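Local coordinates for protein quinoline 2-oxidoreductase medium subunit (Pseudomonas putida, PDB 1T3Q) that binds FAD as the flavoprotein subunit of the molybdenum hydroxylase quinoline 2-oxidoreductase and probably passes electrons through that flavin, at residues Gly121-Phe126 and Phe180-Arg185; Thr239-Ala244 and Leu267-Thr272; His117-Ala122 and Gly188-Val193; Gly32-Leu37 and Gln103-Arg108. All coordinates share one frame; numbering follows the deposited sequence.

Interaction 1 of 4, residues Gly121-Phe126 and Phe180-Arg185; sequences GAEMPF and FDEYAR. With FAD (flavin-adenine dinucleotide), chain R.
At the pyrimidine end of the flavin pocket, Glu123, in the first turn of helix 123-130, meets Glu182 and Phe180 of strand 177-183. Its carboxylate faces two ways. OE2 accepts from the flavin N3 at 2.8 Å, a fairly straight bond (155°), while Glu123 N gives a weak, longer one to flavin O2, so a single residue reads both the donor and the neighbouring carbonyl of the isoalloxazine. OE1 turns to the strand and lies 2.6 Å from Glu182 OE2. The side chains cross at about a right angle, their carboxylate planes 35° apart, and a bend at chi2 (76°) turns the Glu123 carboxylate back toward the flavin. This is where the FAD-binding domain of the molybdopterin dehydrogenase family meets the C-terminal domain typical of CO dehydrogenase flavoproteins, and most of this contact is buried. Beside the acids the contact is apolar: Phe126 CE2 comes in at the edge of the Phe180 ring, 3.7 Å from CE1, and Glu123 CG lies 3.9 Å from Phe180 CZ. Met194 of the adjoining strand 193-202 touches Glu123, Phe126 and Glu182, and His99 meets the Phe180 ring.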
# COMPACT_ATOMS: atom_id res chain seq x y z
N GLY C 121 14.29 -47.57 -4.65
CA GLY C 121 15.28 -47.07 -3.72
C GLY C 121 14.73 -46.94 -2.31
O GLY C 121 15.45 -46.53 -1.41
N ALA C 122 13.47 -47.30 -2.12
CA ALA C 122 12.82 -47.20 -0.82
C ALA C 122 13.18 -48.34 0.14
O ALA C 122 13.41 -49.47 -0.29
CB ALA C 122 11.31 -47.14 -0.99
N GLU C 123 13.20 -48.03 1.43
CA GLU C 123 13.53 -49.03 2.45
C GLU C 123 12.47 -50.10 2.69
O GLU C 123 12.80 -51.28 2.78
CB GLU C 123 13.85 -48.34 3.79
CG GLU C 123 15.23 -47.72 3.88
CD GLU C 123 15.34 -46.41 3.13
OE1 GLU C 123 16.47 -45.88 2.98
OE2 GLU C 123 14.29 -45.89 2.68
N MET C 124 11.21 -49.70 2.80
CA MET C 124 10.15 -50.67 3.08
C MET C 124 9.97 -51.80 2.06
O MET C 124 9.83 -52.96 2.45
CB MET C 124 8.82 -49.95 3.33
CG MET C 124 8.80 -49.13 4.62
SD MET C 124 9.22 -50.07 6.12
CE MET C 124 10.99 -49.78 6.23
N PRO C 125 9.95 -51.48 0.75
CA PRO C 125 9.78 -52.59 -0.20
C PRO C 125 10.92 -53.59 -0.05
O PRO C 125 10.71 -54.80 -0.12
CB PRO C 125 9.80 -51.88 -1.56
CG PRO C 125 9.20 -50.54 -1.24
CD PRO C 125 9.88 -50.18 0.07
N PHE C 126 12.13 -53.07 0.15
CA PHE C 126 13.31 -53.91 0.31
C PHE C 126 13.23 -54.74 1.59
O PHE C 126 13.50 -55.94 1.58
CB PHE C 126 14.58 -53.05 0.36
CG PHE C 126 15.77 -53.76 0.95
CD1 PHE C 126 16.44 -54.75 0.23
CD2 PHE C 126 16.19 -53.48 2.24
CE1 PHE C 126 17.51 -55.44 0.79
CE2 PHE C 126 17.26 -54.16 2.82
CZ PHE C 126 17.92 -55.15 2.09
N PHE C 180 20.86 -53.49 9.74
CA PHE C 180 20.69 -52.81 8.46
C PHE C 180 21.56 -51.57 8.37
O PHE C 180 21.90 -50.96 9.38
CB PHE C 180 19.22 -52.42 8.30
CG PHE C 180 18.94 -51.51 7.13
CD1 PHE C 180 18.61 -52.04 5.89
CD2 PHE C 180 19.00 -50.13 7.28
CE1 PHE C 180 18.34 -51.19 4.80
CE2 PHE C 180 18.73 -49.28 6.21
CZ PHE C 180 18.40 -49.81 4.96
N ASP C 181 21.91 -51.20 7.14
CA ASP C 181 22.70 -50.01 6.91
C ASP C 181 22.58 -49.63 5.44
O ASP C 181 22.12 -50.43 4.63
CB ASP C 181 24.17 -50.26 7.26
CG ASP C 181 24.93 -48.98 7.52
OD1 ASP C 181 26.15 -49.06 7.76
OD2 ASP C 181 24.32 -47.89 7.48
N GLU C 182 22.97 -48.41 5.10
CA GLU C 182 22.89 -47.95 3.73
C GLU C 182 23.85 -46.80 3.51
O GLU C 182 24.41 -46.26 4.46
CB GLU C 182 21.46 -47.49 3.42
CG GLU C 182 21.07 -46.17 4.08
CD GLU C 182 19.61 -45.81 3.84
OE1 GLU C 182 19.27 -44.60 3.90
OE2 GLU C 182 18.80 -46.73 3.62
N TYR C 183 24.04 -46.43 2.25
CA TYR C 183 24.92 -45.32 1.90
C TYR C 183 24.07 -44.25 1.23
O TYR C 183 23.48 -44.48 0.18
CB TYR C 183 26.00 -45.78 0.92
CG TYR C 183 27.03 -44.72 0.61
CD1 TYR C 183 28.16 -44.56 1.41
CD2 TYR C 183 26.89 -43.89 -0.51
CE1 TYR C 183 29.13 -43.60 1.11
CE2 TYR C 183 27.86 -42.92 -0.81
CZ TYR C 183 28.98 -42.79 -0.00
OH TYR C 183 29.95 -41.86 -0.31
N ALA C 184 24.02 -43.08 1.85
CA ALA C 184 23.26 -41.94 1.32
C ALA C 184 24.14 -40.70 1.51
O ALA C 184 24.87 -40.61 2.50
CB ALA C 184 21.95 -41.78 2.08
N ARG C 185 24.07 -39.76 0.58
CA ARG C 185 24.87 -38.53 0.67
C ARG C 185 24.84 -37.97 2.09
O ARG C 185 25.88 -37.65 2.66
CB ARG C 185 24.35 -37.50 -0.34
CG ARG C 185 24.48 -37.95 -1.79
CD ARG C 185 25.93 -38.04 -2.23
NE ARG C 185 26.40 -36.81 -2.86
CZ ARG C 185 27.52 -36.18 -2.54
NH1 ARG C 185 27.87 -35.07 -3.17
NH2 ARG C 185 28.29 -36.66 -1.57
PA FAD R . 0.98 -41.70 -0.93
O1A FAD R . 1.98 -40.74 -1.47
O2A FAD R . -0.26 -41.28 -0.66
O5B FAD R . 0.86 -42.57 -2.17
C5B FAD R . 1.81 -43.61 -2.58
C4B FAD R . 1.23 -44.38 -3.85
O4B FAD R . 0.62 -45.62 -3.33
C3B FAD R . 0.11 -43.71 -4.72
O3B FAD R . 0.20 -44.10 -6.06
C2B FAD R . -1.19 -44.20 -4.01
O2B FAD R . -2.29 -44.24 -4.87
C1B FAD R . -0.82 -45.60 -3.62
N9A FAD R . -1.42 -46.08 -2.38
C8A FAD R . -1.25 -45.55 -1.11
N7A FAD R . -1.74 -46.33 -0.15
C5A FAD R . -2.25 -47.42 -0.81
C6A FAD R . -2.92 -48.67 -0.33
N6A FAD R . -3.17 -48.93 0.93
N1A FAD R . -3.29 -49.56 -1.33
C2A FAD R . -3.05 -49.32 -2.66
N3A FAD R . -2.46 -48.21 -3.20
C4A FAD R . -2.13 -47.26 -2.24
N1 FAD R . 10.79 -43.05 1.22
C2 FAD R . 11.74 -43.93 1.54
O2 FAD R . 11.59 -45.12 1.37
N3 FAD R . 13.06 -43.51 1.92
C4 FAD R . 13.44 -42.17 1.90
O4 FAD R . 14.57 -41.88 2.19
C4X FAD R . 12.43 -41.20 1.47
N5 FAD R . 12.74 -39.86 1.42
C5X FAD R . 11.72 -38.97 1.11
C6 FAD R . 12.06 -37.58 1.06
C7 FAD R . 11.11 -36.60 0.76
C7M FAD R . 11.53 -35.15 0.68
C8 FAD R . 9.70 -37.00 0.52
C8M FAD R . 8.61 -36.01 0.20
C9 FAD R . 9.34 -38.38 0.60
C9A FAD R . 10.34 -39.36 0.88
N10 FAD R . 10.07 -40.80 0.95
C10 FAD R . 11.06 -41.70 1.19
C1' FAD R . 8.72 -41.28 0.55
C2' FAD R . 7.82 -41.65 1.77
O2' FAD R . 8.28 -42.89 2.33
C3' FAD R . 6.40 -41.76 1.23
O3' FAD R . 5.53 -41.45 2.33
C4' FAD R . 6.05 -43.16 0.67
O4' FAD R . 6.92 -43.53 -0.40
C5' FAD R . 4.64 -43.09 0.16
O5' FAD R . 3.64 -43.33 1.32
P FAD R . 2.45 -42.43 1.47
O1P FAD R . 1.66 -42.99 2.66
O2P FAD R . 2.78 -41.08 1.50
O3P FAD R . 1.61 -42.62 0.27

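Interaction 2 of 4, residues Thr239-Ala244 and Leu267-Thr272; sequences TAATAA and LAKAIT
Ala244 fits against the flank of Lys269 and the methyl of Thr272, where helix 237-248 passes helix 261-284. Its CB sits 3.3 Å from the backbone O of Lys269, and its CA is 3.7 Å from Thr272 CG2. The threonine's rotation explains that: with CG2 anti to the backbone N, the methyl faces the other helix, while OG1 (chi1 -67°) folds back to donate to Ala268 O at 2.7 Å. That carbonyl also takes Thr272 N, the two donors arriving from opposite faces of its plane, so the hydroxyl is held within its own helix and only carbon is offered across. Lys269 bends at chi2 (-84°); beyond the bend the chain is extended and lies over Ala244 CB, ending with CE 3.7 Å from Ala241 O and NZ beside Ala241 CB. Cutting Lys269 back to an alanine would probably open a gap beside Ala244 and strip the aliphatic chain from Ala241, with Gln273 still a neighbour of both. The axes of segments 239-244 and 267-272 approach to 8.7 Å, roughly antiparallel at 141°, setting small alanines of one helix against Lys269 and Thr272 of the other; helix 261-284 packs on the antiparallel sheet of the C-terminal domain, and helix 237-248 on that helix.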
# COMPACT_ATOMS: atom_id res chain seq x y z
N THR C 239 36.20 -62.85 6.18
CA THR C 239 35.03 -63.64 5.82
C THR C 239 33.89 -62.73 5.39
O THR C 239 33.21 -62.99 4.39
CB THR C 239 34.55 -64.50 7.01
OG1 THR C 239 35.61 -65.37 7.43
CG2 THR C 239 33.35 -65.35 6.61
N ALA C 240 33.67 -61.65 6.14
CA ALA C 240 32.62 -60.71 5.81
C ALA C 240 32.95 -60.07 4.46
O ALA C 240 32.06 -59.78 3.67
CB ALA C 240 32.50 -59.65 6.89
N ALA C 241 34.24 -59.86 4.22
CA ALA C 241 34.69 -59.26 2.96
C ALA C 241 34.40 -60.19 1.79
O ALA C 241 33.91 -59.75 0.75
CB ALA C 241 36.18 -58.96 3.03
N THR C 242 34.71 -61.47 1.95
CA THR C 242 34.46 -62.44 0.89
C THR C 242 32.97 -62.57 0.61
O THR C 242 32.54 -62.65 -0.54
CB THR C 242 35.02 -63.84 1.26
OG1 THR C 242 36.43 -63.75 1.47
CG2 THR C 242 34.76 -64.83 0.13
N ALA C 243 32.17 -62.59 1.67
CA ALA C 243 30.72 -62.70 1.51
C ALA C 243 30.18 -61.48 0.78
O ALA C 243 29.26 -61.59 -0.04
CB ALA C 243 30.05 -62.84 2.87
N ALA C 244 30.76 -60.31 1.07
CA ALA C 244 30.33 -59.06 0.43
C ALA C 244 30.59 -59.10 -1.08
O ALA C 244 29.79 -58.59 -1.86
CB ALA C 244 31.08 -57.88 1.06
N LEU C 267 30.50 -49.43 -3.33
CA LEU C 267 29.76 -49.05 -2.14
C LEU C 267 28.92 -50.21 -1.61
O LEU C 267 28.84 -50.44 -0.40
CB LEU C 267 28.87 -47.84 -2.42
CG LEU C 267 29.56 -46.52 -2.78
CD1 LEU C 267 28.51 -45.46 -3.11
CD2 LEU C 267 30.43 -46.05 -1.62
N ALA C 268 28.28 -50.95 -2.52
CA ALA C 268 27.45 -52.08 -2.13
C ALA C 268 28.29 -53.11 -1.38
O ALA C 268 27.85 -53.70 -0.40
CB ALA C 268 26.81 -52.71 -3.36
N LYS C 269 29.51 -53.31 -1.85
CA LYS C 269 30.42 -54.27 -1.24
C LYS C 269 30.87 -53.78 0.14
O LYS C 269 30.91 -54.55 1.10
CB LYS C 269 31.63 -54.48 -2.17
CG LYS C 269 32.54 -55.64 -1.81
CD LYS C 269 33.56 -55.26 -0.76
CE LYS C 269 34.57 -56.37 -0.54
NZ LYS C 269 35.62 -55.97 0.44
N ALA C 270 31.19 -52.49 0.24
CA ALA C 270 31.63 -51.91 1.51
C ALA C 270 30.53 -51.93 2.56
O ALA C 270 30.77 -52.26 3.72
CB ALA C 270 32.10 -50.47 1.28
N ILE C 271 29.31 -51.59 2.14
CA ILE C 271 28.18 -51.57 3.06
C ILE C 271 27.78 -52.98 3.50
O ILE C 271 27.45 -53.21 4.67
CB ILE C 271 26.97 -50.89 2.39
CG1 ILE C 271 27.34 -49.45 2.02
CG2 ILE C 271 25.77 -50.91 3.33
CD1 ILE C 271 27.79 -48.60 3.19
N THR C 272 27.81 -53.93 2.57
CA THR C 272 27.45 -55.31 2.87
C THR C 272 28.41 -55.91 3.88
O THR C 272 28.00 -56.56 4.84
CB THR C 272 27.44 -56.17 1.59
OG1 THR C 272 26.38 -55.72 0.74
CG2 THR C 272 27.23 -57.64 1.93

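Interaction 3 of 4, residues His117-Ala122 and Gly188-Val193. With FAD (flavin-adenine dinucleotide), chain R.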
# COMPACT_ATOMS: atom_id res chain seq x y z
N HIS C 117 3.83 -47.39 -3.69
CA HIS C 117 4.59 -46.47 -4.54
C HIS C 117 5.70 -47.29 -5.19
O HIS C 117 6.03 -47.09 -6.36
CB HIS C 117 5.18 -45.33 -3.71
CG HIS C 117 5.92 -44.32 -4.54
ND1 HIS C 117 5.35 -43.69 -5.63
CD2 HIS C 117 7.18 -43.83 -4.44
CE1 HIS C 117 6.23 -42.86 -6.16
NE2 HIS C 117 7.35 -42.92 -5.46
N ALA C 118 6.27 -48.20 -4.41
CA ALA C 118 7.31 -49.11 -4.87
C ALA C 118 8.57 -48.49 -5.48
O ALA C 118 9.05 -48.94 -6.54
CB ALA C 118 6.71 -50.12 -5.85
N ASP C 119 9.12 -47.47 -4.84
CA ASP C 119 10.35 -46.88 -5.35
C ASP C 119 11.42 -47.96 -5.12
O ASP C 119 11.52 -48.51 -4.02
CB ASP C 119 10.71 -45.61 -4.57
CG ASP C 119 11.89 -44.88 -5.18
OD1 ASP C 119 12.91 -45.54 -5.47
OD2 ASP C 119 11.81 -43.65 -5.36
N ALA C 120 12.20 -48.27 -6.15
CA ALA C 120 13.23 -49.28 -6.02
C ALA C 120 14.31 -48.85 -5.04
O ALA C 120 15.15 -49.65 -4.64
CB ALA C 120 13.86 -49.57 -7.38
N GLY C 121 14.29 -47.57 -4.65
CA GLY C 121 15.28 -47.07 -3.72
C GLY C 121 14.73 -46.94 -2.31
O GLY C 121 15.45 -46.53 -1.41
N ALA C 122 13.47 -47.30 -2.12
CA ALA C 122 12.82 -47.20 -0.82
C ALA C 122 13.18 -48.34 0.14
O ALA C 122 13.41 -49.47 -0.29
CB ALA C 122 11.31 -47.14 -0.99
N GLY C 188 19.21 -39.82 5.63
CA GLY C 188 17.86 -39.38 5.33
C GLY C 188 17.70 -39.31 3.82
O GLY C 188 16.59 -39.40 3.29
N ASP C 189 18.83 -39.15 3.13
CA ASP C 189 18.87 -39.08 1.67
C ASP C 189 18.57 -40.45 1.05
O ASP C 189 18.83 -41.48 1.66
CB ASP C 189 20.26 -38.65 1.21
CG ASP C 189 20.47 -37.15 1.29
OD1 ASP C 189 19.93 -36.51 2.21
OD2 ASP C 189 21.19 -36.61 0.42
N TYR C 190 18.01 -40.45 -0.16
CA TYR C 190 17.73 -41.71 -0.84
C TYR C 190 19.07 -42.43 -0.97
O TYR C 190 20.05 -41.86 -1.47
CB TYR C 190 17.14 -41.45 -2.23
CG TYR C 190 15.63 -41.50 -2.25
CD1 TYR C 190 14.96 -42.72 -2.12
CD2 TYR C 190 14.88 -40.34 -2.37
CE1 TYR C 190 13.57 -42.77 -2.12
CE2 TYR C 190 13.49 -40.38 -2.37
CZ TYR C 190 12.84 -41.59 -2.24
OH TYR C 190 11.47 -41.63 -2.23
N ALA C 191 19.10 -43.67 -0.51
CA ALA C 191 20.33 -44.46 -0.53
C ALA C 191 20.79 -44.89 -1.91
O ALA C 191 19.98 -45.21 -2.78
CB ALA C 191 20.16 -45.69 0.35
N LEU C 192 22.10 -44.88 -2.12
CA LEU C 192 22.65 -45.34 -3.38
C LEU C 192 22.62 -46.86 -3.29
O LEU C 192 22.41 -47.55 -4.29
CB LEU C 192 24.10 -44.85 -3.56
CG LEU C 192 24.30 -43.36 -3.82
CD1 LEU C 192 25.78 -43.07 -4.03
CD2 LEU C 192 23.50 -42.93 -5.04
N VAL C 193 22.83 -47.37 -2.08
CA VAL C 193 22.82 -48.80 -1.81
C VAL C 193 22.46 -49.08 -0.35
O VAL C 193 22.86 -48.34 0.55
CB VAL C 193 24.21 -49.45 -2.09
CG1 VAL C 193 24.60 -49.27 -3.54
CG2 VAL C 193 25.27 -48.84 -1.17
PA FAD R . 0.98 -41.70 -0.93
O1A FAD R . 1.98 -40.74 -1.47
O2A FAD R . -0.26 -41.28 -0.66
O5B FAD R . 0.86 -42.57 -2.17
C5B FAD R . 1.81 -43.61 -2.58
C4B FAD R . 1.23 -44.38 -3.85
O4B FAD R . 0.62 -45.62 -3.33
C3B FAD R . 0.11 -43.71 -4.72
O3B FAD R . 0.20 -44.10 -6.06
C2B FAD R . -1.19 -44.20 -4.01
O2B FAD R . -2.29 -44.24 -4.87
C1B FAD R . -0.82 -45.60 -3.62
N9A FAD R . -1.42 -46.08 -2.38
C8A FAD R . -1.25 -45.55 -1.11
N7A FAD R . -1.74 -46.33 -0.15
C5A FAD R . -2.25 -47.42 -0.81
C6A FAD R . -2.92 -48.67 -0.33
N6A FAD R . -3.17 -48.93 0.93
N1A FAD R . -3.29 -49.56 -1.33
C2A FAD R . -3.05 -49.32 -2.66
N3A FAD R . -2.46 -48.21 -3.20
C4A FAD R . -2.13 -47.26 -2.24
N1 FAD R . 10.79 -43.05 1.22
C2 FAD R . 11.74 -43.93 1.54
O2 FAD R . 11.59 -45.12 1.37
N3 FAD R . 13.06 -43.51 1.92
C4 FAD R . 13.44 -42.17 1.90
O4 FAD R . 14.57 -41.88 2.19
C4X FAD R . 12.43 -41.20 1.47
N5 FAD R . 12.74 -39.86 1.42
C5X FAD R . 11.72 -38.97 1.11
C6 FAD R . 12.06 -37.58 1.06
C7 FAD R . 11.11 -36.60 0.76
C7M FAD R . 11.53 -35.15 0.68
C8 FAD R . 9.70 -37.00 0.52
C8M FAD R . 8.61 -36.01 0.20
C9 FAD R . 9.34 -38.38 0.60
C9A FAD R . 10.34 -39.36 0.88
N10 FAD R . 10.07 -40.80 0.95
C10 FAD R . 11.06 -41.70 1.19
C1' FAD R . 8.72 -41.28 0.55
C2' FAD R . 7.82 -41.65 1.77
O2' FAD R . 8.28 -42.89 2.33
C3' FAD R . 6.40 -41.76 1.23
O3' FAD R . 5.53 -41.45 2.33
C4' FAD R . 6.05 -43.16 0.67
O4' FAD R . 6.92 -43.53 -0.40
C5' FAD R . 4.64 -43.09 0.16
O5' FAD R . 3.64 -43.33 1.32
P FAD R . 2.45 -42.43 1.47
O1P FAD R . 1.66 -42.99 2.66
O2P FAD R . 2.78 -41.08 1.50
O3P FAD R . 1.61 -42.62 0.27
O HOH W 1 16.79 -45.05 0.40
O HOH W 2 17.57 -45.09 -3.59
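Tyr190 lays one ring face over the flavin, and its edge and hydroxyl end meet the loop after helix 111-117. Flavin C4X stands 3.7 Å above the ring plane, offset toward the rim, while the hydroxyl reaches over C10 and N10, OH lying 3.4 Å from FAD C10. On the protein side, Gly121 O is at the ring's edge, 3.9 Å from CD1. The Asp119 and Tyr190 side chains come from opposite directions, the carboxylate and ring planes 22° apart; Asp119 OD2 is 3.7 Å from Tyr190 OH, a van der Waals approach. Replacing Tyr190 by an alanine would probably uncover this face of the flavin and leave Asp119 and Gly121 without the ring they border.

One step out, the Asp119 side chain is fixed by its own loop. With CG anti to the backbone N (chi1 -173°), OD1 accepts from Gly121 N at 2.6 Å on its anti side, closing an Asx turn, and a type I turn runs from Asp119 to Ala122. Waters couple the loops: one bridges Gly121 O and Ala191 N at 2.7 and 2.8 Å, and another donates to Ala191 O with a weak bond to Gly121 O. Met709 of the large subunit also packs on Tyr190. The 117-122 loop links helices 111-117 and 123-130, whereas 188-193 connects strand 177-183 to strand 193-202, with Leu192 and Val193 leaning on helix 261-284.

Interaction 4 of 4, residues Gly32-Leu37 and Gln103-Arg108; sequences GGQSLL and QAVRNR. With FAD (flavin-adenine dinucleotide), chain R.
The glycine-rich turn that grips the FAD diphosphate is backed by Val105 of helix 103-106 and by Arg108 further along. Arg108 NE donates to Gly32 O at 3.1 Å (146°), tilted somewhat from both the carbonyl and guanidinium planes. Gln34 NE2 donates to the same oxygen at 2.9 Å from above the carbonyl plane, so two donors fix this peptide. The Gln34 and Arg108 side chains cross at about a right angle, with amide and guanidinium planes 64° apart and NE2 lying at the guanidinium edge. A bend at chi2 (-57°) folds the glutamine back toward Gly32, and it leaves OE1 to accept from a water that also donates to Ala104 O.

That fastening matters because Gly32 to Leu36 wraps the pyrophosphate, as in the FAD-binding fold of this family: Gly32 N and Gln34 N donate to O1P and O2P of one phosphate, Gly33 N to O2A and both Ser35 N and Leu36 N to O1A of the other, the last at 2.8 Å. Ser35 OG bonds ribityl O4'. A CB on Gly32 would run into Arg108 O, which sits 3.2 Å from Gly32 CA in a CA-H...O contact. Val105 CG1 rests 3.7 Å from flavin C9, so helix 103-106 also touches the benzenoid ring. Met65 of the small subunit packs on Arg108.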
# COMPACT_ATOMS: atom_id res chain seq x y z
N GLY C 32 -0.65 -41.03 2.79
CA GLY C 32 0.08 -39.93 3.41
C GLY C 32 0.40 -38.78 2.45
O GLY C 32 0.73 -37.68 2.89
N GLY C 33 0.31 -39.06 1.15
CA GLY C 33 0.57 -38.06 0.13
C GLY C 33 2.01 -37.64 -0.10
O GLY C 33 2.27 -36.82 -0.98
N GLN C 34 2.96 -38.21 0.64
CA GLN C 34 4.36 -37.83 0.51
C GLN C 34 5.07 -38.26 -0.78
O GLN C 34 6.18 -37.81 -1.06
CB GLN C 34 5.14 -38.31 1.74
CG GLN C 34 4.47 -37.91 3.05
CD GLN C 34 4.26 -36.41 3.19
OE1 GLN C 34 5.19 -35.66 3.48
NE2 GLN C 34 3.02 -35.97 2.96
N SER C 35 4.45 -39.15 -1.55
CA SER C 35 5.02 -39.58 -2.83
C SER C 35 4.09 -39.18 -3.98
O SER C 35 4.55 -38.81 -5.06
CB SER C 35 5.25 -41.09 -2.85
OG SER C 35 6.40 -41.44 -2.11
N LEU C 36 2.79 -39.24 -3.73
CA LEU C 36 1.79 -38.90 -4.72
C LEU C 36 1.70 -37.41 -5.03
O LEU C 36 1.63 -37.02 -6.20
CB LEU C 36 0.41 -39.40 -4.28
CG LEU C 36 -0.75 -39.02 -5.20
CD1 LEU C 36 -0.51 -39.62 -6.59
CD2 LEU C 36 -2.06 -39.51 -4.61
N LEU C 37 1.70 -36.58 -4.00
CA LEU C 37 1.59 -35.14 -4.22
C LEU C 37 2.80 -34.60 -4.98
O LEU C 37 2.66 -33.73 -5.84
CB LEU C 37 1.37 -34.39 -2.89
CG LEU C 37 0.08 -34.75 -2.13
CD1 LEU C 37 -0.29 -33.62 -1.18
CD2 LEU C 37 -1.06 -35.01 -3.09
N GLN C 103 11.77 -36.43 9.94
CA GLN C 103 10.64 -36.38 10.86
C GLN C 103 9.29 -36.02 10.24
O GLN C 103 8.34 -36.80 10.33
CB GLN C 103 10.98 -35.40 11.99
CG GLN C 103 9.79 -34.87 12.77
CD GLN C 103 10.21 -33.90 13.86
OE1 GLN C 103 10.63 -34.31 14.95
NE2 GLN C 103 10.12 -32.61 13.57
N ALA C 104 9.20 -34.84 9.63
CA ALA C 104 7.97 -34.36 9.02
C ALA C 104 7.37 -35.33 8.01
O ALA C 104 6.16 -35.59 8.04
CB ALA C 104 8.20 -33.01 8.36
N VAL C 105 8.19 -35.85 7.12
CA VAL C 105 7.71 -36.80 6.12
C VAL C 105 7.25 -38.08 6.80
O VAL C 105 6.20 -38.63 6.46
CB VAL C 105 8.82 -37.13 5.08
CG1 VAL C 105 8.39 -38.30 4.21
CG2 VAL C 105 9.09 -35.91 4.21
N ARG C 106 8.02 -38.55 7.79
CA ARG C 106 7.67 -39.77 8.51
C ARG C 106 6.37 -39.64 9.30
O ARG C 106 5.73 -40.64 9.63
CB ARG C 106 8.79 -40.19 9.47
CG ARG C 106 10.00 -40.81 8.77
CD ARG C 106 10.84 -41.63 9.74
NE ARG C 106 11.41 -40.82 10.82
CZ ARG C 106 12.53 -40.11 10.72
NH1 ARG C 106 13.24 -40.12 9.60
NH2 ARG C 106 12.95 -39.40 11.76
N ASN C 107 5.96 -38.41 9.59
CA ASN C 107 4.72 -38.20 10.33
C ASN C 107 3.50 -38.40 9.44
O ASN C 107 2.38 -38.52 9.93
CB ASN C 107 4.68 -36.80 10.94
CG ASN C 107 5.52 -36.68 12.20
OD1 ASN C 107 5.90 -35.58 12.60
ND2 ASN C 107 5.80 -37.81 12.83
N ARG C 108 3.71 -38.44 8.12
CA ARG C 108 2.60 -38.63 7.18
C ARG C 108 2.72 -39.90 6.34
O ARG C 108 1.71 -40.55 6.04
CB ARG C 108 2.47 -37.43 6.23
CG ARG C 108 1.97 -36.15 6.88
CD ARG C 108 1.52 -35.14 5.83
NE ARG C 108 0.34 -35.59 5.09
CZ ARG C 108 -0.91 -35.57 5.56
NH1 ARG C 108 -1.91 -36.01 4.81
NH2 ARG C 108 -1.16 -35.11 6.78
PA FAD R . 0.98 -41.70 -0.93
O1A FAD R . 1.98 -40.74 -1.47
O2A FAD R . -0.26 -41.28 -0.66
O5B FAD R . 0.86 -42.57 -2.17
C5B FAD R . 1.81 -43.61 -2.58
C4B FAD R . 1.23 -44.38 -3.85
O4B FAD R . 0.62 -45.62 -3.33
C3B FAD R . 0.11 -43.71 -4.72
O3B FAD R . 0.20 -44.10 -6.06
C2B FAD R . -1.19 -44.20 -4.01
O2B FAD R . -2.29 -44.24 -4.87
C1B FAD R . -0.82 -45.60 -3.62
N9A FAD R . -1.42 -46.08 -2.38
C8A FAD R . -1.25 -45.55 -1.11
N7A FAD R . -1.74 -46.33 -0.15
C5A FAD R . -2.25 -47.42 -0.81
C6A FAD R . -2.92 -48.67 -0.33
N6A FAD R . -3.17 -48.93 0.93
N1A FAD R . -3.29 -49.56 -1.33
C2A FAD R . -3.05 -49.32 -2.66
N3A FAD R . -2.46 -48.21 -3.20
C4A FAD R . -2.13 -47.26 -2.24
N1 FAD R . 10.79 -43.05 1.22
C2 FAD R . 11.74 -43.93 1.54
O2 FAD R . 11.59 -45.12 1.37
N3 FAD R . 13.06 -43.51 1.92
C4 FAD R . 13.44 -42.17 1.90
O4 FAD R . 14.57 -41.88 2.19
C4X FAD R . 12.43 -41.20 1.47
N5 FAD R . 12.74 -39.86 1.42
C5X FAD R . 11.72 -38.97 1.11
C6 FAD R . 12.06 -37.58 1.06
C7 FAD R . 11.11 -36.60 0.76
C7M FAD R . 11.53 -35.15 0.68
C8 FAD R . 9.70 -37.00 0.52
C8M FAD R . 8.61 -36.01 0.20
C9 FAD R . 9.34 -38.38 0.60
C9A FAD R . 10.34 -39.36 0.88
N10 FAD R . 10.07 -40.80 0.95
C10 FAD R . 11.06 -41.70 1.19
C1' FAD R . 8.72 -41.28 0.55
C2' FAD R . 7.82 -41.65 1.77
O2' FAD R . 8.28 -42.89 2.33
C3' FAD R . 6.40 -41.76 1.23
O3' FAD R . 5.53 -41.45 2.33
C4' FAD R . 6.05 -43.16 0.67
O4' FAD R . 6.92 -43.53 -0.40
C5' FAD R . 4.64 -43.09 0.16
O5' FAD R . 3.64 -43.33 1.32
P FAD R . 2.45 -42.43 1.47
O1P FAD R . 1.66 -42.99 2.66
O2P FAD R . 2.78 -41.08 1.50
O3P FAD R . 1.61 -42.62 0.27
O HOH W 3 4.88 -34.37 5.95

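Overall arrangement
Interactions 1, 3 and 4 all touch the one FAD: 4 at its diphosphate and benzenoid ring, 1 at the pyrimidine edge and 3 over a face of the ring system. Interactions 1 and 3 are nearly one site, with centres about 6 Å apart, Gly121 and Ala122 in common, and Tyr183 paired with Leu192 and Val193 through probable backbone hydrogen bonds. Interaction 4 is about 14 Å from 3 between centres, yet His117 CD2 meets Ser35 OG at 3.4 Å. Interaction 2 stands off the cofactor, about 33 Å from 4 between centres, but Leu267 and Ile271 pack on Tyr183, Leu192 and Val193, tying it to 1 and 3.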